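Local coordinates for orotidine 5'-phosphate decarboxylase (Pyrococcus horikoshii, PDB 2CZD), which probably catalyses the decarboxylation of orotidine 5'-monophosphate to UMP, the closing step of de novo UMP synthesis, at residues D57-D62 and Y81-T86. Numbering follows the deposited sequence.
Sequences DLKLAD and YVIVHT
L60 and V84 form a parallel beta bridge where strands 53-60 and 81-85, neighbours in the TIM barrel joined through helix 64-76, run side by side. L60 grips the partner strand with both backbone polar atoms: its N donates to I83 O (3.2 Å), while its O accepts H85 N (2.9 Å). The outward side is apolar and fully buried. Here L60 CD1 reaches across to V82 CG1 at 3.9 Å, and L60 CB lies against V84 CG1 at 4.2 Å; branched aliphatic groups suit this layer, since helices 64-76 and 90-97 close over it with more apolar surface.

The inner side is mixed and less completely closed, with K59 still partly exposed while the other touching residues are buried. I83 gives an apolar base on which D57 and the hydrocarbon part of K59 rest: CD1 lies 3.5 Å from D57 OD1, and CG2 runs beside the aliphatic stem of K59, with CG 4.0 Å away. D57 holds its CG anti to the backbone N (chi1 -171°), which places the carboxylate over I83 and within reach of K59, whose NZ forms a salt bridge with D57 OD1 at 2.9 Å, on the syn side of the carboxylate. D57 OD2 forms a salt bridge with K29, and K59 NZ has a further salt-bridge partner in D62 of the second subunit.

Nearer the strand ends, H85 suits its place because a flat ring can present a carbon edge to K59 O, with CD2 3.3 Å away, while its far nitrogen, NE2, hydrogen-bonds to A61 O of the second subunit. Backbone hydrogen bonds thus join the strands and the apolar side packs beneath the helices, while the interior gathers alternating acids and lysines, as in the charged network of OMP decarboxylase active sites. D57 probably helps orient K59, the assigned proton donor, and the dimer contacts imply that the second subunit shapes the site too.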
loop_
_atom_site.group_PDB
_atom_site.type_symbol
_atom_site.label_atom_id
_atom_site.label_comp_id
_atom_site.label_asym_id
_atom_site.label_seq_id
_atom_site.Cartn_x
_atom_site.Cartn_y
_atom_site.Cartn_z
ATOM N N ASP B 57 -3.191 -2.723 9.056
ATOM C CA ASP B 57 -3.867 -3.063 7.804
ATOM C C ASP B 57 -3.298 -2.152 6.728
ATOM O O ASP B 57 -3.930 -1.173 6.311
ATOM C CB ASP B 57 -5.383 -2.847 7.962
ATOM C CG ASP B 57 -6.172 -3.375 6.782
ATOM O OD1 ASP B 57 -5.549 -3.733 5.765
ATOM O OD2 ASP B 57 -7.419 -3.418 6.857
ATOM N N LEU B 58 -2.085 -2.479 6.303
ATOM C CA LEU B 58 -1.418 -1.667 5.278
ATOM C C LEU B 58 -1.579 -2.199 3.858
ATOM O O LEU B 58 -1.472 -1.427 2.902
ATOM C CB LEU B 58 0.071 -1.558 5.590
ATOM C CG LEU B 58 0.408 -1.197 7.037
ATOM C CD1 LEU B 58 1.931 -1.047 7.167
ATOM C CD2 LEU B 58 -0.299 0.090 7.432
ATOM N N LYS B 59 -1.857 -3.499 3.726
ATOM C CA LYS B 59 -1.976 -4.166 2.416
ATOM C C LYS B 59 -0.746 -3.807 1.594
ATOM O O LYS B 59 -0.835 -3.325 0.454
ATOM C CB LYS B 59 -3.266 -3.770 1.697
ATOM C CG LYS B 59 -4.511 -4.258 2.434
ATOM C CD LYS B 59 -5.781 -4.145 1.583
ATOM C CE LYS B 59 -7.051 -4.573 2.342
ATOM N NZ LYS B 59 -7.355 -3.670 3.507
ATOM N N LEU B 60 0.416 -4.062 2.194
ATOM C CA LEU B 60 1.682 -3.732 1.533
ATOM C C LEU B 60 1.780 -4.429 0.183
ATOM O O LEU B 60 1.479 -5.628 0.052
ATOM C CB LEU B 60 2.885 -4.092 2.404
ATOM C CG LEU B 60 3.030 -3.272 3.702
ATOM C CD1 LEU B 60 4.331 -3.715 4.405
ATOM C CD2 LEU B 60 3.008 -1.760 3.421
ATOM N N ALA B 61 2.219 -3.656 -0.807
ATOM C CA ALA B 61 2.301 -4.132 -2.187
ATOM C C ALA B 61 3.488 -3.483 -2.905
ATOM O O ALA B 61 3.428 -3.150 -4.093
ATOM C CB ALA B 61 0.993 -3.774 -2.902
ATOM N N ASP B 62 4.569 -3.275 -2.177
ATOM C CA ASP B 62 5.732 -2.663 -2.798
ATOM C C ASP B 62 6.833 -3.692 -3.086
ATOM O O ASP B 62 6.652 -4.917 -2.891
ATOM C CB ASP B 62 6.273 -1.553 -1.880
ATOM C CG ASP B 62 6.728 -0.329 -2.660
ATOM O OD1 ASP B 62 7.593 -0.475 -3.542
ATOM O OD2 ASP B 62 6.226 0.780 -2.395
ATOM N N TYR B 81 1.066 -7.492 13.889
ATOM C CA TYR B 81 0.830 -8.140 12.593
ATOM C C TYR B 81 0.720 -7.088 11.516
ATOM O O TYR B 81 0.226 -5.993 11.764
ATOM C CB TYR B 81 -0.495 -8.932 12.549
ATOM C CG TYR B 81 -0.719 -9.871 13.696
ATOM C CD1 TYR B 81 -1.270 -9.405 14.891
ATOM C CD2 TYR B 81 -0.346 -11.210 13.611
ATOM C CE1 TYR B 81 -1.443 -10.260 15.981
ATOM C CE2 TYR B 81 -0.513 -12.079 14.706
ATOM C CZ TYR B 81 -1.057 -11.584 15.880
ATOM O OH TYR B 81 -1.161 -12.414 16.977
ATOM N N VAL B 82 1.163 -7.426 10.306
ATOM C CA VAL B 82 1.022 -6.504 9.192
ATOM C C VAL B 82 0.294 -7.250 8.086
ATOM O O VAL B 82 0.642 -8.400 7.778
ATOM C CB VAL B 82 2.412 -6.043 8.639
ATOM C CG1 VAL B 82 2.233 -5.320 7.315
ATOM C CG2 VAL B 82 3.096 -5.107 9.643
ATOM N N ILE B 83 -0.738 -6.612 7.523
ATOM C CA ILE B 83 -1.469 -7.200 6.392
ATOM C C ILE B 83 -0.710 -6.877 5.101
ATOM O O ILE B 83 -0.392 -5.715 4.818
ATOM C CB ILE B 83 -2.911 -6.664 6.328
ATOM C CG1 ILE B 83 -3.653 -7.151 7.573
ATOM C CG2 ILE B 83 -3.638 -7.161 5.047
ATOM C CD1 ILE B 83 -5.116 -6.658 7.706
ATOM N N VAL B 84 -0.432 -7.916 4.317
ATOM C CA VAL B 84 0.326 -7.771 3.082
ATOM C C VAL B 84 -0.388 -8.450 1.929
ATOM O O VAL B 84 -1.095 -9.450 2.120
ATOM C CB VAL B 84 1.731 -8.414 3.228
ATOM C CG1 VAL B 84 2.484 -7.768 4.364
ATOM C CG2 VAL B 84 1.580 -9.919 3.461
ATOM N N HIS B 85 -0.241 -7.894 0.733
ATOM C CA HIS B 85 -0.843 -8.519 -0.451
ATOM C C HIS B 85 0.009 -9.709 -0.873
ATOM O O HIS B 85 1.199 -9.785 -0.556
ATOM C CB HIS B 85 -0.872 -7.547 -1.636
ATOM C CG HIS B 85 -2.150 -6.779 -1.762
ATOM N ND1 HIS B 85 -3.340 -7.369 -2.130
ATOM C CD2 HIS B 85 -2.417 -5.458 -1.585
ATOM C CE1 HIS B 85 -4.287 -6.448 -2.176
ATOM N NE2 HIS B 85 -3.754 -5.278 -1.848
ATOM N N THR B 86 -0.635 -10.625 -1.589
ATOM C CA THR B 86 0.011 -11.814 -2.138
ATOM C C THR B 86 0.435 -11.544 -3.589
ATOM O O THR B 86 1.434 -12.093 -4.056
ATOM C CB THR B 86 -0.977 -13.008 -2.168
ATOM O OG1 THR B 86 -1.461 -13.236 -0.842
ATOM C CG2 THR B 86 -0.299 -14.284 -2.634
#